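Local coordinates for protein tyrosine phosphatase (Orf virus, PDB 5NCR) that removes phosphate from phosphotyrosine and probably also phosphoserine in proteins, working as a homodimer and probably blunting host interferon signalling, at residues Ala23-Met28 and Asp156-Phe161; Cys57-Thr62 and Tyr75-Arg80. The protein carries 2 engineered substitutions. One frame throughout, in Å; residues are numbered along the deposited sequence.

Overall arrangement
Both contacts touch the phosphate-binding loop that follows strand 108-111 in this dual-specificity phosphatase domain, yet they are separate: their centres lie 19 Å apart and their nearest atoms about 7 Å. Interaction 1 ties the loop ahead of strand 29-30 to the end of helix 140-158. Interaction 2 falls between its two segments along the chain and pairs strand 57-60 with the outermost strand 73-76, on the other side of strand 57-60 from strand 108-111. Interaction 1 reaches the phosphate-binding loop through Gly115 and Val116, interaction 2 through Arg118 and, by a weak bond, Val113; of the two, interaction 2 lies beside the bound anions, through Thr62.

Interaction 1. Residues Ala23-Met28 and Asp156-Phe161; sequences ALPSGM and DLRGAF
Pro25 lies over one face of the Arg158 guanidinium, and this pairing of a flat cation with a proline ring forms the middle of the contact. The touch is made by Pro25 CB, which comes to 3.3 Å from Arg158 NH2 and sits toward the rim of the planar group, with CG a little farther off. What brings the guanidinium against the proline is a bend in the arginine chain: chi2 is extended, but chi3 turns to 60° and bends the terminal group toward the loop. There NH1 donates to Gly27 O at 3.0 Å. The bond is bent, 137° at the hydrogen, and although it lies in the carbonyl plane of the glycine, the acceptor is tilted out of the guanidinium plane. A water bridges the same two partners, accepting from Arg158 NH2 at 2.8 Å and donating to Gly27 O at 3.1 Å. Arg158 is the last residue of helix 140-158, and its remaining bonds show what the arrangement does in the dual-specificity phosphatase fold: NH1 also reaches Thr29 OG1 and NH2 reaches Gly115 O, so one buried side chain joins the loop at Gly27 and the start of strand 29-30 to the signature phosphate-binding loop. Immediately after it, Gly159 leaves the helix with positive phi, and its CA approaches Ala23 O at 3.3 Å in a CA-H...O contact. Beyond the turn, Ala160 CB meets the aliphatic part of the loop, 3.8 Å from Leu24 CD2 and 4.0 Å from Pro25 CD. The Leu24 side chain sets out away from the helix end, and only its CD2 branch returns to make this touch. Val116 of the phosphate-binding loop packs against both Pro25 and Ala160.

Interaction 2. Residues Cys57-Thr62 and Tyr75-Arg80; sequences CLVNMT and YHIPLR
Asn60 and His76 both extend CG anti to the backbone N (chi1 178° and -173°), which lays the amide and the imidazole side by side, pointing the same way, on one face of a parallel strand pair. The pair joins strand 57-60 to strand 73-76, the outermost strand on this side of the dual-specificity phosphatase sheet. Its backbone bonds run from Tyr75 N to Leu58 O, from Asn60 N to Tyr75 O and from Ile77 N to Asn60 O. The amide and ring planes differ by 30°, and Asn60 ND2 comes to 3.2 Å from His76 CD2. That amide nitrogen is bonded to Ser64 O, while OD1 accepts from Thr62 N at 3.1 Å, closing an Asx turn just past the strand end; the donor sits well above the carbonyl plane. Both ends of the amide are therefore occupied, which fixes its rotation. On the Val59 face of the sheet, Val59 CG1 touches Ile77 CD1 at 3.7 Å, the two side chains crossing obliquely. Farther along, Met61 and Leu79 run alongside each other until Met61 CE meets Leu79 CD1 at 3.6 Å, and helix 90-103 packs on Met61, Ile77 and Leu79. Past the strands the segments approach the anion pocket: Leu79 O accepts from Arg118 NH1, and the nearest atoms of the Thr62 side chain and a bound sulfate, probably from the crystallisation liquor, are about 3 Å apart. The backbone of Thr62 is tied back to the edge strand by the imidazole, whose one face carries Pro78 CG near the rim: His76 NE2 donates to Thr62 O at 2.8 Å, with the oxygen at the ring edge but somewhat out of its plane.

Interaction 1. Residues Ala23-Met28 and Asp156-Phe161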
ATOM      1  N   ALA B  23      -9.045  -2.631  18.771  1.00 25.80           N
ATOM      2  CA  ALA B  23      -9.110  -3.805  19.651  1.00 26.72           C
ATOM      3  C   ALA B  23      -7.693  -4.124  20.113  1.00 29.83           C
ATOM      4  O   ALA B  23      -6.735  -3.773  19.424  1.00 28.62           O
ATOM      5  CB  ALA B  23      -9.711  -5.002  18.935  1.00 27.00           C
ATOM      6  N   LEU B  24      -7.551  -4.716  21.297  1.00 28.35           N
ATOM      7  CA  LEU B  24      -6.235  -5.100  21.799  1.00 28.24           C
ATOM      8  C   LEU B  24      -6.121  -6.619  21.759  1.00 30.77           C
ATOM      9  O   LEU B  24      -7.163  -7.285  21.804  1.00 30.53           O
ATOM     10  CB  LEU B  24      -5.953  -4.533  23.205  1.00 29.84           C
ATOM     11  CG  LEU B  24      -5.681  -3.007  23.297  1.00 35.53           C
ATOM     12  CD1 LEU B  24      -5.184  -2.632  24.678  1.00 37.41           C
ATOM     13  CD2 LEU B  24      -4.663  -2.526  22.221  1.00 32.79           C
ATOM     14  N   PRO B  25      -4.899  -7.192  21.603  1.00 27.81           N
ATOM     15  CA  PRO B  25      -4.777  -8.659  21.572  1.00 27.63           C
ATOM     16  C   PRO B  25      -5.430  -9.321  22.785  1.00 31.13           C
ATOM     17  O   PRO B  25      -5.309  -8.817  23.900  1.00 30.36           O
ATOM     18  CB  PRO B  25      -3.265  -8.885  21.559  1.00 27.73           C
ATOM     19  CG  PRO B  25      -2.705  -7.660  20.994  1.00 32.53           C
ATOM     20  CD  PRO B  25      -3.569  -6.555  21.490  1.00 28.59           C
ATOM     21  N   SER B  26      -6.216 -10.378  22.514  1.00 29.58           N
ATOM     22  CA  SER B  26      -6.932 -11.177  23.486  1.00 33.21           C
ATOM     23  C   SER B  26      -6.684 -12.606  23.034  1.00 39.32           C
ATOM     24  O   SER B  26      -7.259 -13.072  22.036  1.00 39.16           O
ATOM     25  CB  SER B  26      -8.423 -10.871  23.492  1.00 38.71           C
ATOM     26  OG  SER B  26      -9.076 -11.853  24.283  1.00 54.41           O
ATOM     27  N   GLY B  27      -5.666 -13.170  23.653  1.00 34.71           N
ATOM     28  CA  GLY B  27      -5.217 -14.535  23.453  1.00 34.18           C
ATOM     29  C   GLY B  27      -3.999 -14.630  22.565  1.00 35.69           C
ATOM     30  O   GLY B  27      -3.730 -13.717  21.771  1.00 35.04           O
ATOM     31  N   MET B  28      -3.273 -15.733  22.669  1.00 30.18           N
ATOM     32  CA  MET B  28      -2.129 -15.888  21.785  1.00 28.30           C
ATOM     33  C   MET B  28      -2.605 -16.242  20.382  1.00 32.75           C
ATOM     34  O   MET B  28      -3.724 -16.717  20.199  1.00 33.59           O
ATOM     35  CB  MET B  28      -1.065 -16.853  22.333  1.00 30.38           C
ATOM     36  CG  MET B  28      -1.578 -18.106  22.918  1.00 36.79           C
ATOM     37  SD  MET B  28      -0.142 -19.067  23.517  1.00 41.10           S
ATOM     38  CE  MET B  28      -0.333 -18.990  25.276  1.00 40.26           C
ATOM     39  N   ASP B 156      -5.576  -7.762  11.742  1.00 25.72           N
ATOM     40  CA  ASP B 156      -7.010  -8.054  11.771  1.00 27.73           C
ATOM     41  C   ASP B 156      -7.320  -9.040  12.916  1.00 32.41           C
ATOM     42  O   ASP B 156      -8.344  -8.884  13.580  1.00 32.72           O
ATOM     43  CB  ASP B 156      -7.486  -8.633  10.418  1.00 30.22           C
ATOM     44  CG  ASP B 156      -8.990  -8.864  10.306  1.00 54.19           C
ATOM     45  OD1 ASP B 156      -9.751  -8.182  11.036  1.00 58.20           O
ATOM     46  OD2 ASP B 156      -9.405  -9.745   9.494  1.00 62.34           O
ATOM     47  N   LEU B 157      -6.435 -10.041  13.139  1.00 29.59           N
ATOM     48  CA  LEU B 157      -6.635 -11.056  14.187  1.00 29.78           C
ATOM     49  C   LEU B 157      -6.355 -10.528  15.584  1.00 34.03           C
ATOM     50  O   LEU B 157      -6.970 -10.988  16.541  1.00 36.54           O
ATOM     51  CB  LEU B 157      -5.736 -12.292  13.943  1.00 28.55           C
ATOM     52  CG  LEU B 157      -5.896 -13.074  12.637  1.00 30.56           C
ATOM     53  CD1 LEU B 157      -4.787 -14.079  12.489  1.00 30.02           C
ATOM     54  CD2 LEU B 157      -7.234 -13.761  12.546  1.00 29.96           C
ATOM     55  N   ARG B 158      -5.411  -9.599  15.707  1.00 29.01           N
ATOM     56  CA  ARG B 158      -4.889  -9.130  16.985  1.00 28.31           C
ATOM     57  C   ARG B 158      -5.317  -7.733  17.408  1.00 29.76           C
ATOM     58  O   ARG B 158      -5.127  -7.374  18.574  1.00 26.76           O
ATOM     59  CB  ARG B 158      -3.362  -9.252  16.959  1.00 24.46           C
ATOM     60  CG  ARG B 158      -3.009 -10.732  16.939  1.00 31.09           C
ATOM     61  CD  ARG B 158      -1.582 -11.053  17.201  1.00 26.86           C
ATOM     62  NE  ARG B 158      -1.085 -10.598  18.499  1.00 26.30           N
ATOM     63  CZ  ARG B 158      -1.241 -11.220  19.664  1.00 28.35           C
ATOM     64  NH1 ARG B 158      -1.987 -12.320  19.749  1.00 20.22           N
ATOM     65  NH2 ARG B 158      -0.686 -10.727  20.761  1.00 20.19           N
ATOM     66  N   GLY B 159      -5.861  -6.955  16.476  1.00 25.27           N
ATOM     67  CA  GLY B 159      -6.326  -5.593  16.737  1.00 25.75           C
ATOM     68  C   GLY B 159      -5.196  -4.595  16.742  1.00 26.85           C
ATOM     69  O   GLY B 159      -5.282  -3.561  16.081  1.00 25.92           O
ATOM     70  N   ALA B 160      -4.155  -4.867  17.550  1.00 23.52           N
ATOM     71  CA  ALA B 160      -2.954  -4.052  17.626  1.00 22.91           C
ATOM     72  C   ALA B 160      -1.809  -4.962  17.298  1.00 24.45           C
ATOM     73  O   ALA B 160      -1.691  -6.051  17.883  1.00 24.34           O
ATOM     74  CB  ALA B 160      -2.779  -3.487  19.015  1.00 24.39           C
ATOM     75  N   PHE B 161      -0.972  -4.534  16.348  1.00 19.52           N
ATOM     76  CA  PHE B 161       0.156  -5.335  15.899  1.00 19.47           C
ATOM     77  C   PHE B 161       1.187  -4.454  15.251  1.00 23.36           C
ATOM     78  O   PHE B 161       0.877  -3.791  14.265  1.00 25.27           O
ATOM     79  CB  PHE B 161      -0.329  -6.438  14.913  1.00 19.97           C
ATOM     80  CG  PHE B 161       0.787  -7.196  14.218  1.00 18.92           C
ATOM     81  CD1 PHE B 161       1.542  -8.137  14.904  1.00 18.64           C
ATOM     82  CD2 PHE B 161       1.055  -6.985  12.865  1.00 20.16           C
ATOM     83  CE1 PHE B 161       2.578  -8.835  14.260  1.00 19.16           C
ATOM     84  CE2 PHE B 161       2.069  -7.699  12.215  1.00 21.30           C
ATOM     85  CZ  PHE B 161       2.840  -8.603  12.918  1.00 17.80           C
TER
HETATM   86  O   HOH W   1      -1.752 -11.778  23.101  1.00 28.24           O

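Interaction 2. Residues Cys57-Thr62 and Tyr75-Arg80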
ATOM      1  N   CYS B  57       9.615 -23.783  24.378  1.00 34.89           N
ATOM      2  CA  CYS B  57      10.424 -22.564  24.345  0.50 33.85           C
ATOM      3  C   CYS B  57       9.604 -21.292  24.520  1.00 33.29           C
ATOM      4  O   CYS B  57       8.464 -21.207  24.059  1.00 30.56           O
ATOM      5  CB  CYS B  57      11.258 -22.504  23.069  0.50 34.43           C
ATOM      6  SG  CYS B  57      12.157 -24.025  22.687  0.50 40.72           S
ATOM      7  N   LEU B  58      10.205 -20.305  25.175  1.00 27.71           N
ATOM      8  CA  LEU B  58       9.654 -18.972  25.403  1.00 26.32           C
ATOM      9  C   LEU B  58      10.675 -17.961  24.902  1.00 27.77           C
ATOM     10  O   LEU B  58      11.858 -18.053  25.239  1.00 27.37           O
ATOM     11  CB  LEU B  58       9.363 -18.710  26.881  1.00 28.13           C
ATOM     12  CG  LEU B  58       8.157 -19.383  27.505  1.00 35.07           C
ATOM     13  CD1 LEU B  58       8.290 -19.392  29.014  1.00 36.81           C
ATOM     14  CD2 LEU B  58       6.878 -18.683  27.103  1.00 36.41           C
ATOM     15  N   VAL B  59      10.238 -17.025  24.078  1.00 24.47           N
ATOM     16  CA  VAL B  59      11.123 -15.975  23.583  1.00 22.95           C
ATOM     17  C   VAL B  59      10.595 -14.689  24.241  1.00 27.27           C
ATOM     18  O   VAL B  59       9.553 -14.150  23.855  1.00 26.90           O
ATOM     19  CB  VAL B  59      11.202 -15.885  22.030  1.00 25.32           C
ATOM     20  CG1 VAL B  59      12.122 -14.740  21.618  1.00 24.77           C
ATOM     21  CG2 VAL B  59      11.653 -17.206  21.392  1.00 25.73           C
ATOM     22  N   ASN B  60      11.305 -14.241  25.259  1.00 24.99           N
ATOM     23  CA  ASN B  60      10.981 -13.080  26.078  1.00 24.94           C
ATOM     24  C   ASN B  60      11.634 -11.823  25.560  1.00 29.65           C
ATOM     25  O   ASN B  60      12.852 -11.652  25.652  1.00 30.12           O
ATOM     26  CB  ASN B  60      11.353 -13.346  27.543  1.00 27.51           C
ATOM     27  CG  ASN B  60      11.102 -12.186  28.470  1.00 39.42           C
ATOM     28  OD1 ASN B  60      10.285 -11.307  28.205  1.00 31.84           O
ATOM     29  ND2 ASN B  60      11.767 -12.186  29.599  1.00 37.85           N
ATOM     30  N   MET B  61      10.823 -10.915  25.061  1.00 28.32           N
ATOM     31  CA  MET B  61      11.352  -9.681  24.509  1.00 29.54           C
ATOM     32  C   MET B  61      11.057  -8.461  25.354  1.00 36.69           C
ATOM     33  O   MET B  61      11.012  -7.342  24.859  1.00 40.17           O
ATOM     34  CB  MET B  61      10.897  -9.541  23.084  1.00 31.06           C
ATOM     35  CG  MET B  61      11.523 -10.603  22.255  1.00 35.63           C
ATOM     36  SD  MET B  61      10.766 -10.658  20.697  1.00 40.44           S
ATOM     37  CE  MET B  61      11.789  -9.459  19.826  1.00 36.43           C
ATOM     38  N   THR B  62      10.985  -8.668  26.649  1.00 33.36           N
ATOM     39  CA  THR B  62      10.731  -7.623  27.635  1.00 35.19           C
ATOM     40  C   THR B  62      12.033  -7.396  28.367  1.00 39.54           C
ATOM     41  O   THR B  62      12.952  -8.187  28.207  1.00 37.89           O
ATOM     42  CB  THR B  62       9.537  -8.105  28.505  1.00 47.16           C
ATOM     43  OG1 THR B  62       8.340  -8.050  27.706  1.00 42.39           O
ATOM     44  CG2 THR B  62       9.337  -7.363  29.820  1.00 50.11           C
ATOM     45  N   TYR B  75      14.459 -17.791  26.103  1.00 34.50           N
ATOM     46  CA  TYR B  75      15.462 -16.967  25.426  1.00 34.09           C
ATOM     47  C   TYR B  75      15.045 -15.520  25.725  1.00 38.05           C
ATOM     48  O   TYR B  75      13.889 -15.149  25.507  1.00 36.36           O
ATOM     49  CB  TYR B  75      15.476 -17.240  23.912  1.00 34.85           C
ATOM     50  CG  TYR B  75      15.799 -18.682  23.568  1.00 39.19           C
ATOM     51  CD1 TYR B  75      17.107 -19.143  23.569  1.00 43.19           C
ATOM     52  CD2 TYR B  75      14.794 -19.586  23.244  1.00 40.50           C
ATOM     53  CE1 TYR B  75      17.405 -20.484  23.307  1.00 45.78           C
ATOM     54  CE2 TYR B  75      15.087 -20.924  22.942  1.00 42.99           C
ATOM     55  CZ  TYR B  75      16.400 -21.365  22.948  1.00 52.59           C
ATOM     56  OH  TYR B  75      16.701 -22.681  22.639  1.00 55.71           O
ATOM     57  N   HIS B  76      15.953 -14.740  26.305  1.00 34.08           N
ATOM     58  CA  HIS B  76      15.687 -13.365  26.703  1.00 32.63           C
ATOM     59  C   HIS B  76      16.328 -12.381  25.742  1.00 34.01           C
ATOM     60  O   HIS B  76      17.545 -12.377  25.554  1.00 34.50           O
ATOM     61  CB  HIS B  76      16.151 -13.138  28.162  1.00 35.32           C
ATOM     62  CG  HIS B  76      15.780 -11.794  28.726  1.00 39.27           C
ATOM     63  ND1 HIS B  76      16.668 -11.070  29.506  1.00 42.46           N
ATOM     64  CD2 HIS B  76      14.641 -11.071  28.584  1.00 40.01           C
ATOM     65  CE1 HIS B  76      16.034  -9.952  29.833  1.00 41.82           C
ATOM     66  NE2 HIS B  76      14.818  -9.903  29.297  1.00 40.70           N
ATOM     67  N   ILE B  77      15.499 -11.590  25.095  1.00 27.51           N
ATOM     68  CA  ILE B  77      15.928 -10.568  24.145  1.00 27.53           C
ATOM     69  C   ILE B  77      15.340  -9.282  24.720  1.00 32.76           C
ATOM     70  O   ILE B  77      14.170  -8.958  24.486  1.00 32.70           O
ATOM     71  CB  ILE B  77      15.532 -10.884  22.663  1.00 28.99           C
ATOM     72  CG1 ILE B  77      16.067 -12.285  22.233  1.00 30.02           C
ATOM     73  CG2 ILE B  77      16.107  -9.776  21.748  1.00 28.61           C
ATOM     74  CD1 ILE B  77      15.388 -12.990  21.201  1.00 33.59           C
ATOM     75  N   PRO B  78      16.055  -8.644  25.661  1.00 31.93           N
ATOM     76  CA  PRO B  78      15.496  -7.426  26.272  1.00 32.57           C
ATOM     77  C   PRO B  78      15.544  -6.299  25.269  1.00 36.86           C
ATOM     78  O   PRO B  78      16.540  -6.082  24.594  1.00 38.79           O
ATOM     79  CB  PRO B  78      16.362  -7.178  27.523  1.00 35.82           C
ATOM     80  CG  PRO B  78      17.535  -8.115  27.398  1.00 40.71           C
ATOM     81  CD  PRO B  78      17.443  -8.888  26.104  1.00 34.63           C
ATOM     82  N   LEU B  79      14.399  -5.723  25.050  1.00 31.83           N
ATOM     83  CA  LEU B  79      14.182  -4.633  24.130  1.00 30.10           C
ATOM     84  C   LEU B  79      13.213  -3.708  24.796  1.00 33.02           C
ATOM     85  O   LEU B  79      12.358  -4.136  25.600  1.00 30.91           O
ATOM     86  CB  LEU B  79      13.533  -5.112  22.817  1.00 28.96           C
ATOM     87  CG  LEU B  79      14.386  -5.848  21.803  1.00 33.89           C
ATOM     88  CD1 LEU B  79      13.534  -6.510  20.786  1.00 34.33           C
ATOM     89  CD2 LEU B  79      15.320  -4.939  21.093  1.00 35.65           C
ATOM     90  N   ARG B  80      13.377  -2.420  24.451  1.00 31.05           N
ATOM     91  CA  ARG B  80      12.537  -1.316  24.864  1.00 32.09           C
ATOM     92  C   ARG B  80      11.606  -1.041  23.679  1.00 35.33           C
ATOM     93  O   ARG B  80      12.051  -1.067  22.524  1.00 34.03           O
ATOM     94  CB  ARG B  80      13.372  -0.056  25.197  1.00 32.63           C
ATOM     95  CG  ARG B  80      12.527   1.026  25.879  1.00 40.38           C
ATOM     96  CD  ARG B  80      13.320   2.158  26.502  1.00 45.19           C
ATOM     97  NE  ARG B  80      12.437   3.114  27.177  1.00 55.57           N
ATOM     98  CZ  ARG B  80      12.113   4.320  26.721  1.00 70.83           C
ATOM     99  NH1 ARG B  80      12.624   4.766  25.580  1.00 51.50           N
ATOM    100  NH2 ARG B  80      11.297   5.102  27.415  1.00 63.53           N
TER